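Local coordinates for catalase-3 (PDB 4AJ9), which breaks hydrogen peroxide down into dioxygen and water at a heme, and so probably protects the cells of Neurospora crassa from peroxide damage, at residues V136-P141 with F209-F214; K224-H229 with L273-I278; F585-V590 with G624-A629. All coordinates share one frame; numbering follows the deposited sequence.

Followed from the N terminus, the three contacts come in series: each loop is shut before the next begins, so none nests and none crosses. Contact 1 closes a loop of 67 residues, 24 of them helical, joining the end of strand 131-138 to the turn after strand 208-209 beside the heme. Contact 2 then pairs strands 223-232 and 270-278 over 43 intervening residues. The centres of contacts 1 and 2 lie about 10 Å apart; they touch through Ile211 O and Lys227 NZ, 2.8 Å apart, and both reach the same antiparallel sheet. Contact 3 belongs to the C-terminal domain, its centre about 35 Å from that of contact 1, and closes a beta-alpha-beta unit of a separate parallel sheet.

Contact 1 of 3, residues V136-P141 with F209-F214. With HEM (protoporphyrin IX containing Fe), chain Y; ACT (acetate ion), chain B.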
loop_
_atom_site.group_PDB
_atom_site.type_symbol
_atom_site.label_atom_id
_atom_site.label_comp_id
_atom_site.label_asym_id
_atom_site.label_seq_id
_atom_site.Cartn_x
_atom_site.Cartn_y
_atom_site.Cartn_z
ATOM N N VAL C 136 -9.729 15.356 20.250
ATOM C CA VAL C 136 -8.861 14.192 20.433
ATOM C C VAL C 136 -8.092 14.394 21.724
ATOM O O VAL C 136 -7.015 14.991 21.733
ATOM C CB VAL C 136 -7.895 14.027 19.238
ATOM C CG1 VAL C 136 -7.045 12.750 19.388
ATOM C CG2 VAL C 136 -8.680 14.007 17.932
ATOM N N GLY C 137 -8.670 13.916 22.819
ATOM C CA GLY C 137 -8.151 14.203 24.148
ATOM C C GLY C 137 -7.568 13.012 24.885
ATOM O O GLY C 137 -7.568 11.903 24.362
ATOM N N ASN C 138 -7.044 13.255 26.090
ATOM C CA ASN C 138 -6.600 12.190 26.987
ATOM C C ASN C 138 -7.308 12.311 28.329
ATOM O O ASN C 138 -8.068 13.250 28.537
ATOM C CB ASN C 138 -5.083 12.258 27.200
ATOM C CG ASN C 138 -4.313 11.683 26.030
ATOM O OD1 ASN C 138 -4.835 10.850 25.301
ATOM N ND2 ASN C 138 -3.072 12.136 25.836
ATOM N N ASN C 139 -7.060 11.371 29.238
ATOM C CA ASN C 139 -7.706 11.422 30.552
ATOM C C ASN C 139 -6.869 12.188 31.573
ATOM O O ASN C 139 -7.167 12.162 32.771
ATOM C CB ASN C 139 -8.009 10.014 31.076
ATOM C CG ASN C 139 -6.777 9.309 31.601
ATOM O OD1 ASN C 139 -5.678 9.434 31.044
ATOM N ND2 ASN C 139 -6.946 8.580 32.705
ATOM N N ILE C 140 -5.821 12.845 31.075
ATOM C CA ILE C 140 -4.894 13.661 31.867
ATOM C C ILE C 140 -4.746 14.992 31.132
ATOM O O ILE C 140 -4.685 15.010 29.911
ATOM C CB ILE C 140 -3.533 12.967 31.974
ATOM C CG1 ILE C 140 -3.647 11.756 32.911
ATOM C CG2 ILE C 140 -2.442 13.937 32.430
ATOM C CD1 ILE C 140 -2.439 10.816 32.838
ATOM N N PRO C 141 -4.731 16.114 31.877
ATOM C CA PRO C 141 -4.915 17.431 31.250
ATOM C C PRO C 141 -3.646 18.059 30.696
ATOM O O PRO C 141 -3.724 19.128 30.101
ATOM C CB PRO C 141 -5.449 18.291 32.404
ATOM C CG PRO C 141 -4.868 17.658 33.623
ATOM C CD PRO C 141 -4.884 16.173 33.340
ATOM N N PHE C 209 -9.854 15.509 28.594
ATOM C CA PHE C 209 -9.301 16.847 28.382
ATOM C C PHE C 209 -8.823 17.041 26.953
ATOM O O PHE C 209 -8.256 16.133 26.350
ATOM C CB PHE C 209 -8.113 17.101 29.319
ATOM C CG PHE C 209 -8.415 16.849 30.759
ATOM C CD1 PHE C 209 -8.261 15.576 31.295
ATOM C CD2 PHE C 209 -8.864 17.876 31.581
ATOM C CE1 PHE C 209 -8.538 15.329 32.625
ATOM C CE2 PHE C 209 -9.141 17.632 32.914
ATOM C CZ PHE C 209 -8.970 16.353 33.438
ATOM N N GLY C 210 -9.049 18.228 26.400
ATOM C CA GLY C 210 -8.510 18.524 25.087
ATOM C C GLY C 210 -7.039 18.859 25.211
ATOM O O GLY C 210 -6.312 18.856 24.221
ATOM N N ILE C 211 -6.618 19.152 26.445
ATOM C CA ILE C 211 -5.239 19.549 26.782
ATOM C C ILE C 211 -4.848 20.929 26.246
ATOM O O ILE C 211 -4.552 21.836 27.018
ATOM C CB ILE C 211 -4.188 18.508 26.366
ATOM C CG1 ILE C 211 -4.485 17.164 27.037
ATOM C CG2 ILE C 211 -2.764 18.999 26.716
ATOM C CD1 ILE C 211 -3.297 16.241 27.098
ATOM N N HIS C 212 -4.837 21.092 24.927
ATOM C CA HIS C 212 -4.472 22.385 24.362
ATOM C C HIS C 212 -5.511 23.435 24.637
ATOM O O HIS C 212 -6.710 23.157 24.679
ATOM C CB HIS C 212 -4.318 22.310 22.849
ATOM C CG HIS C 212 -3.490 21.160 22.379
ATOM N ND1 HIS C 212 -2.131 21.077 22.610
ATOM C CD2 HIS C 212 -3.821 20.056 21.669
ATOM C CE1 HIS C 212 -1.663 19.965 22.065
ATOM N NE2 HIS C 212 -2.670 19.330 21.486
ATOM N N THR C 213 -5.037 24.664 24.764
ATOM C CA THR C 213 -5.897 25.814 24.582
ATOM C C THR C 213 -6.261 25.886 23.101
ATOM O O THR C 213 -5.385 25.828 22.236
ATOM C CB THR C 213 -5.179 27.108 25.000
ATOM O OG1 THR C 213 -4.591 26.927 26.298
ATOM C CG2 THR C 213 -6.169 28.294 25.033
ATOM N N PHE C 214 -7.557 25.976 22.828
ATOM C CA PHE C 214 -8.068 26.255 21.492
ATOM C C PHE C 214 -8.722 27.627 21.525
ATOM O O PHE C 214 -8.581 28.357 22.513
ATOM C CB PHE C 214 -9.067 25.183 21.055
ATOM C CG PHE C 214 -8.435 23.842 20.775
ATOM C CD1 PHE C 214 -8.208 22.943 21.808
ATOM C CD2 PHE C 214 -8.070 23.482 19.484
ATOM C CE1 PHE C 214 -7.631 21.713 21.565
ATOM C CE2 PHE C 214 -7.493 22.238 19.225
ATOM C CZ PHE C 214 -7.263 21.357 20.270
HETATM C CHA HEM Y . -3.388 8.968 18.294
HETATM C CHB HEM Y . -4.267 12.037 21.968
HETATM C CHC HEM Y . -0.058 14.259 21.061
HETATM C CHD HEM Y . 0.354 11.788 16.915
HETATM C C1A HEM Y . -3.981 9.565 19.392
HETATM C C2A HEM Y . -5.216 9.149 20.048
HETATM C C3A HEM Y . -5.443 9.991 21.071
HETATM C C4A HEM Y . -4.381 10.977 21.085
HETATM C CMA HEM Y . -6.629 9.963 22.066
HETATM C CAA HEM Y . -6.067 7.913 19.652
HETATM C CBA HEM Y . -7.274 8.302 18.804
HETATM C CGA HEM Y . -8.097 7.065 18.556
HETATM O O1A HEM Y . -8.110 6.566 17.404
HETATM O O2A HEM Y . -8.739 6.566 19.520
HETATM C C1B HEM Y . -3.228 12.948 22.007
HETATM C C2B HEM Y . -3.155 14.121 22.860
HETATM C C3B HEM Y . -1.981 14.728 22.630
HETATM C C4B HEM Y . -1.292 13.970 21.603
HETATM C CMB HEM Y . -4.274 14.509 23.854
HETATM C CAB HEM Y . -1.419 16.032 23.244
HETATM C CBB HEM Y . -2.244 16.973 23.719
HETATM C C1C HEM Y . 0.363 13.838 19.823
HETATM C C2C HEM Y . 1.416 14.446 19.023
HETATM C C3C HEM Y . 1.526 13.736 17.897
HETATM C C4C HEM Y . 0.528 12.698 17.922
HETATM C CMC HEM Y . 2.276 15.653 19.445
HETATM C CAC HEM Y . 2.450 13.980 16.698
HETATM C CBC HEM Y . 2.784 15.230 16.374
HETATM C C1D HEM Y . -0.586 10.800 16.898
HETATM C C2D HEM Y . -0.737 9.851 15.826
HETATM C C3D HEM Y . -1.902 8.971 16.256
HETATM C C4D HEM Y . -2.342 9.481 17.536
HETATM C CMD HEM Y . 0.112 9.771 14.540
HETATM C CAD HEM Y . -2.502 7.793 15.472
HETATM C CBD HEM Y . -3.712 8.334 14.719
HETATM C CGD HEM Y . -4.276 7.255 13.833
HETATM O O1D HEM Y . -5.469 7.360 13.462
HETATM O O2D HEM Y . -3.540 6.281 13.529
HETATM N NA HEM Y . -3.510 10.682 20.052
HETATM N NB HEM Y . -2.081 12.896 21.257
HETATM N NC HEM Y . -0.156 12.777 19.114
HETATM N ND HEM Y . -1.540 10.562 17.879
HETATM FE FE HEM Y . -1.902 11.793 19.545
HETATM C C ACT B . -9.290 8.722 36.026
HETATM O O ACT B . -9.513 9.897 36.381
HETATM O OXT ACT B . -8.716 8.602 34.912
HETATM C CH3 ACT B . -9.694 7.555 36.897
HETATM O O HOH W 1 -6.854 17.798 21.727
#
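Asn138 and Phe209 form a single antiparallel hydrogen-bonded bridge, Asn138 N to Phe209 O at 3.1 Å and Phe209 N to Asn138 O at 2.9 Å, both bent to 137° at the hydrogen. The bridge fastens the last residues of a strand of the catalase beta-barrel to the turn beside the heme, and Asn138 is the predicted active-site asparagine. Gly137 lets the chains close: its CA already lies 2.9 Å from Phe209 O, and a beta carbon at this backbone position would clash with that oxygen.

Beyond the bridge the contact is carried by Pro141, Phe209 and Ile211. Pro141 lies alongside Phe209, pointing the same way, and lays CB over one face of the ring, 3.7 Å from its centroid and 17° off the normal, a CH-pi contact. Asn139 O comes to the ring edge instead, near its plane, while His229 meets the same ring with its own. Ile211 holds CG1 anti to its carbonyl carbon (chi1 -58°), and from there the chain runs on to bring CD1 within 3.4 Å of Ile140 O; the same methyl rests against the heme atom CBB. Arg348, hydrogen-bonded to both Val136 O and His212 NE2, ties the two segments on the heme side. A water bridges them as well, donating to Val136 O and Gly210 O, each 2.8 Å away.

Contact 2 of 3, residues K224-H229 with L273-I278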
loop_
_atom_site.group_PDB
_atom_site.type_symbol
_atom_site.label_atom_id
_atom_site.label_comp_id
_atom_site.label_asym_id
_atom_site.label_seq_id
_atom_site.Cartn_x
_atom_site.Cartn_y
_atom_site.Cartn_z
ATOM N N LYS C 224 -12.374 33.726 22.188
ATOM C CA LYS C 224 -11.936 33.493 23.550
ATOM C C LYS C 224 -11.053 32.263 23.499
ATOM O O LYS C 224 -11.247 31.405 22.643
ATOM C CB LYS C 224 -13.130 33.223 24.453
ATOM C CG LYS C 224 -14.087 34.408 24.567
ATOM C CD LYS C 224 -15.191 34.127 25.558
ATOM C CE LYS C 224 -16.088 35.353 25.731
ATOM N NZ LYS C 224 -15.278 36.576 25.975
ATOM N N LEU C 225 -10.099 32.178 24.417
ATOM C CA LEU C 225 -9.272 30.988 24.555
ATOM C C LEU C 225 -10.072 29.980 25.361
ATOM O O LEU C 225 -10.828 30.365 26.256
ATOM C CB LEU C 225 -7.974 31.341 25.273
ATOM C CG LEU C 225 -7.085 32.392 24.595
ATOM C CD1 LEU C 225 -5.932 32.794 25.533
ATOM C CD2 LEU C 225 -6.573 31.877 23.257
ATOM N N VAL C 226 -9.938 28.695 25.037
ATOM C CA VAL C 226 -10.768 27.680 25.678
ATOM C C VAL C 226 -9.996 26.399 26.024
ATOM O O VAL C 226 -9.123 25.972 25.271
ATOM C CB VAL C 226 -12.005 27.323 24.808
ATOM C CG1 VAL C 226 -11.594 26.643 23.504
ATOM C CG2 VAL C 226 -12.957 26.438 25.575
ATOM N N LYS C 227 -10.328 25.809 27.172
ATOM C CA LYS C 227 -9.910 24.440 27.509
ATOM C C LYS C 227 -11.146 23.544 27.501
ATOM O O LYS C 227 -12.170 23.890 28.109
ATOM C CB LYS C 227 -9.244 24.371 28.896
ATOM C CG LYS C 227 -7.936 25.152 29.039
ATOM C CD LYS C 227 -6.801 24.511 28.247
ATOM C CE LYS C 227 -5.434 24.931 28.794
ATOM N NZ LYS C 227 -4.305 24.515 27.909
ATOM N N TRP C 228 -11.057 22.399 26.824
ATOM C CA TRP C 228 -12.153 21.429 26.814
ATOM C C TRP C 228 -12.006 20.449 27.962
ATOM O O TRP C 228 -10.908 19.908 28.200
ATOM C CB TRP C 228 -12.172 20.610 25.513
ATOM C CG TRP C 228 -12.395 21.371 24.255
ATOM C CD1 TRP C 228 -11.483 21.592 23.258
ATOM C CD2 TRP C 228 -13.619 21.976 23.818
ATOM N NE1 TRP C 228 -12.064 22.305 22.239
ATOM C CE2 TRP C 228 -13.377 22.545 22.555
ATOM C CE3 TRP C 228 -14.902 22.078 24.370
ATOM C CZ2 TRP C 228 -14.362 23.231 21.845
ATOM C CZ3 TRP C 228 -15.880 22.754 23.660
ATOM C CH2 TRP C 228 -15.607 23.321 22.415
ATOM N N HIS C 229 -13.118 20.192 28.648
ATOM C CA HIS C 229 -13.147 19.228 29.745
ATOM C C HIS C 229 -14.338 18.299 29.574
ATOM O O HIS C 229 -15.435 18.746 29.227
ATOM C CB HIS C 229 -13.303 19.926 31.099
ATOM C CG HIS C 229 -12.166 20.825 31.466
ATOM N ND1 HIS C 229 -11.356 20.589 32.556
ATOM C CD2 HIS C 229 -11.723 21.977 30.910
ATOM C CE1 HIS C 229 -10.460 21.557 32.655
ATOM N NE2 HIS C 229 -10.655 22.406 31.662
ATOM N N LEU C 273 -19.849 18.075 28.901
ATOM C CA LEU C 273 -18.841 18.884 28.230
ATOM C C LEU C 273 -18.772 20.223 28.946
ATOM O O LEU C 273 -19.775 20.913 29.058
ATOM C CB LEU C 273 -19.231 19.134 26.770
ATOM C CG LEU C 273 -18.201 19.941 25.968
ATOM C CD1 LEU C 273 -16.837 19.258 25.982
ATOM C CD2 LEU C 273 -18.680 20.152 24.542
ATOM N N ALA C 274 -17.587 20.589 29.421
ATOM C CA ALA C 274 -17.415 21.863 30.098
ATOM C C ALA C 274 -16.209 22.567 29.510
ATOM O O ALA C 274 -15.330 21.922 28.926
ATOM C CB ALA C 274 -17.235 21.649 31.593
ATOM N N VAL C 275 -16.171 23.886 29.656
ATOM C CA VAL C 275 -15.052 24.675 29.150
ATOM C C VAL C 275 -14.543 25.656 30.198
ATOM O O VAL C 275 -15.294 26.139 31.050
ATOM C CB VAL C 275 -15.445 25.509 27.912
ATOM C CG1 VAL C 275 -15.679 24.603 26.688
ATOM C CG2 VAL C 275 -16.672 26.362 28.213
ATOM N N GLN C 276 -13.257 25.948 30.129
ATOM C CA GLN C 276 -12.735 27.128 30.791
ATOM C C GLN C 276 -12.587 28.154 29.684
ATOM O O GLN C 276 -12.146 27.817 28.596
ATOM C CB GLN C 276 -11.391 26.824 31.442
ATOM C CG GLN C 276 -11.506 25.873 32.630
ATOM C CD GLN C 276 -10.156 25.509 33.215
ATOM O OE1 GLN C 276 -9.405 24.724 32.631
ATOM N NE2 GLN C 276 -9.840 26.074 34.376
ATOM N N LEU C 277 -12.977 29.395 29.948
ATOM C CA LEU C 277 -12.902 30.440 28.939
ATOM C C LEU C 277 -11.961 31.552 29.406
ATOM O O LEU C 277 -12.105 32.067 30.511
ATOM C CB LEU C 277 -14.306 30.981 28.637
ATOM C CG LEU C 277 -15.245 29.930 28.031
ATOM C CD1 LEU C 277 -16.703 30.389 27.949
ATOM C CD2 LEU C 277 -14.728 29.531 26.652
ATOM N N ILE C 278 -10.981 31.904 28.576
ATOM C CA ILE C 278 -10.011 32.926 28.962
ATOM C C ILE C 278 -9.931 34.051 27.921
ATOM O O ILE C 278 -9.909 33.794 26.718
ATOM C CB ILE C 278 -8.597 32.321 29.199
ATOM C CG1 ILE C 278 -8.664 31.091 30.116
ATOM C CG2 ILE C 278 -7.659 33.369 29.817
ATOM C CD1 ILE C 278 -8.960 29.781 29.407
#
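Val226 and Val275 meet methyl to methyl, CG2 against CG1 at 3.5 Å, which is tighter than usual van der Waals contact. The same Val275 CG1 also touches Trp228 CE3 at 3.5 Å, so one methyl is wedged between a valine branch and the indole. Val226 CG2 reaches it from a position anti to its backbone N, beside the carbonyl carbon. Leu273 CD1 adds to the packing on Trp228, which also touches Phe133 and Ile135 of strand 131-138. Toward the other end, Leu277 CD2 still packs on Val226 CG2 at 3.7 Å, but Leu277 is partly exposed, as is Lys224 beyond it, whose CD comes no closer than 4.5 Å to Leu277 CB and whose amine leads away.

The backbones are neighbouring antiparallel strands of the catalase beta-barrel, 156° between their directions, with three hydrogen-bonded pairs: Leu225 with Ile278, Lys227 with Gln276, and His229 with Ala274. The most direct of their bonds, Ala274 N to His229 O, is 2.8 Å long and nearly straight at 174°.

On the face bearing Lys227 and Gln276, polar ends are buried but paired. His229 NE2 donates to Gln276 OE1 at 2.8 Å from above the carbonyl plane, the ring and amide planes being 82° apart. Gln276 NE2 is held by Ala302 O and Leu297 O. A leucine in place of His229 would probably leave Gln276 OE1 without this donor and lose the ring that meets Phe209. Lys227, bent at its second side-chain torsion, leads NZ away from the partner strand to Ile211 O and Thr213 OG1.

Contact 3 of 3, residues F585-V590 with G624-A629; sequences FDAVVV and GKPVAA
Lys625 NZ is gripped by two groups, in a hydrogen bond of 2.9 Å to Phe585 O and a salt bridge to Glu243. It ties the loop before strand 587-590 to the turn before strand 627-630, the two parallel strands of a beta-alpha-beta unit in the six-stranded sheet of the C-terminal domain, which belongs to the glutaminase I-like clan. Helix 612-622 links them and ends in a Schellman motif, with Gly624, at positive phi, as its C-prime residue.

The lysine chain is extended as far as CE and turns only at chi4 (-61°), a bend that sets NZ almost straight out beyond the Phe585 carbonyl (C=O...N 165°). Its CB and CG pass beside Asp586 O, and Pro626 CD comes within 3.2 Å of the same oxygen. The Asp586 carboxylate is engaged otherwise, in a salt bridge to Arg201 and a hydrogen bond to Arg533 N.

Along the strands the backbone bonds follow the parallel pattern, in which one residue serves two neighbours opposite. Ala628 N donates to Val588 O at 2.9 Å, and Ala628 O accepts from Val590 N, also at 2.9 Å; Val588 N bonds to Pro626 O at 3.2 Å. Helix 654-667 covers one face, where Val589 CG1 meets Ala628 CB at 3.5 Å, through Val657 and Val661, which touch Ala628. On the other face, too, side chains pair in register: Val588 CB lies 4.4 Å from Val627 CG1, and, farther along the strands, Val590 CB sits 4.1 Å from Ala629 CB.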
loop_
_atom_site.group_PDB
_atom_site.type_symbol
_atom_site.label_atom_id
_atom_site.label_comp_id
_atom_site.label_asym_id
_atom_site.label_seq_id
_atom_site.Cartn_x
_atom_site.Cartn_y
_atom_site.Cartn_z
ATOM N N PHE C 585 -14.330 -7.862 40.248
ATOM C CA PHE C 585 -15.409 -7.336 41.067
ATOM C C PHE C 585 -15.010 -6.085 41.827
ATOM O O PHE C 585 -13.840 -5.853 42.102
ATOM C CB PHE C 585 -15.892 -8.405 42.057
ATOM C CG PHE C 585 -16.133 -9.738 41.417
ATOM C CD1 PHE C 585 -17.150 -9.894 40.498
ATOM C CD2 PHE C 585 -15.327 -10.818 41.715
ATOM C CE1 PHE C 585 -17.374 -11.115 39.896
ATOM C CE2 PHE C 585 -15.550 -12.042 41.119
ATOM C CZ PHE C 585 -16.562 -12.183 40.200
ATOM N N ASP C 586 -16.011 -5.287 42.169
ATOM C CA ASP C 586 -15.790 -4.086 42.946
ATOM C C ASP C 586 -16.057 -4.364 44.425
ATOM O O ASP C 586 -15.623 -3.606 45.296
ATOM C CB ASP C 586 -16.668 -2.956 42.416
ATOM C CG ASP C 586 -16.389 -2.647 40.963
ATOM O OD1 ASP C 586 -15.263 -2.194 40.686
ATOM O OD2 ASP C 586 -17.288 -2.846 40.102
ATOM N N ALA C 587 -16.752 -5.463 44.698
ATOM C CA ALA C 587 -17.003 -5.908 46.072
ATOM C C ALA C 587 -17.072 -7.438 46.122
ATOM O O ALA C 587 -17.462 -8.075 45.148
ATOM C CB ALA C 587 -18.302 -5.282 46.606
ATOM N N VAL C 588 -16.677 -8.029 47.246
ATOM C CA VAL C 588 -16.699 -9.483 47.391
ATOM C C VAL C 588 -17.481 -9.881 48.644
ATOM O O VAL C 588 -17.175 -9.433 49.746
ATOM C CB VAL C 588 -15.280 -10.069 47.457
ATOM C CG1 VAL C 588 -15.334 -11.574 47.683
ATOM C CG2 VAL C 588 -14.536 -9.750 46.177
ATOM N N VAL C 589 -18.504 -10.710 48.471
ATOM C CA VAL C 589 -19.334 -11.109 49.600
ATOM C C VAL C 589 -19.457 -12.625 49.712
ATOM O O VAL C 589 -19.839 -13.301 48.758
ATOM C CB VAL C 589 -20.739 -10.477 49.528
ATOM C CG1 VAL C 589 -20.653 -8.973 49.729
ATOM C CG2 VAL C 589 -21.401 -10.802 48.201
ATOM N N VAL C 590 -19.124 -13.152 50.885
ATOM C CA VAL C 590 -19.241 -14.581 51.127
ATOM C C VAL C 590 -20.668 -14.871 51.575
ATOM O O VAL C 590 -21.147 -14.292 52.552
ATOM C CB VAL C 590 -18.224 -15.061 52.160
ATOM C CG1 VAL C 590 -18.142 -16.586 52.155
ATOM C CG2 VAL C 590 -16.866 -14.467 51.846
ATOM N N GLY C 624 -8.391 -3.112 48.797
ATOM C CA GLY C 624 -9.232 -2.057 49.342
ATOM C C GLY C 624 -10.720 -2.101 49.016
ATOM O O GLY C 624 -11.427 -1.113 49.225
ATOM N N LYS C 625 -11.203 -3.232 48.513
ATOM C CA LYS C 625 -12.615 -3.364 48.154
ATOM C C LYS C 625 -13.501 -3.549 49.387
ATOM O O LYS C 625 -13.055 -4.083 50.408
ATOM C CB LYS C 625 -12.833 -4.563 47.216
ATOM C CG LYS C 625 -12.000 -4.556 45.959
ATOM C CD LYS C 625 -12.287 -5.784 45.089
ATOM C CE LYS C 625 -11.302 -5.885 43.933
ATOM N NZ LYS C 625 -11.418 -4.677 43.052
ATOM N N PRO C 626 -14.761 -3.108 49.295
ATOM C CA PRO C 626 -15.752 -3.542 50.286
ATOM C C PRO C 626 -15.816 -5.063 50.270
ATOM O O PRO C 626 -16.020 -5.634 49.198
ATOM C CB PRO C 626 -17.071 -2.990 49.741
ATOM C CG PRO C 626 -16.698 -1.947 48.758
ATOM C CD PRO C 626 -15.340 -2.262 48.238
ATOM N N VAL C 627 -15.613 -5.707 51.416
ATOM C CA VAL C 627 -15.798 -7.149 51.516
ATOM C C VAL C 627 -16.795 -7.471 52.623
ATOM O O VAL C 627 -16.992 -6.681 53.553
ATOM C CB VAL C 627 -14.468 -7.898 51.738
ATOM C CG1 VAL C 627 -13.490 -7.605 50.583
ATOM C CG2 VAL C 627 -13.846 -7.520 53.087
ATOM N N ALA C 628 -17.439 -8.624 52.523
ATOM C CA ALA C 628 -18.506 -8.940 53.466
ATOM C C ALA C 628 -18.776 -10.430 53.594
ATOM O O ALA C 628 -18.272 -11.237 52.821
ATOM C CB ALA C 628 -19.778 -8.208 53.081
ATOM N N ALA C 629 -19.589 -10.785 54.581
ATOM C CA ALA C 629 -19.936 -12.176 54.813
ATOM C C ALA C 629 -21.258 -12.237 55.569
ATOM O O ALA C 629 -21.449 -11.528 56.563
ATOM C CB ALA C 629 -18.830 -12.869 55.593
#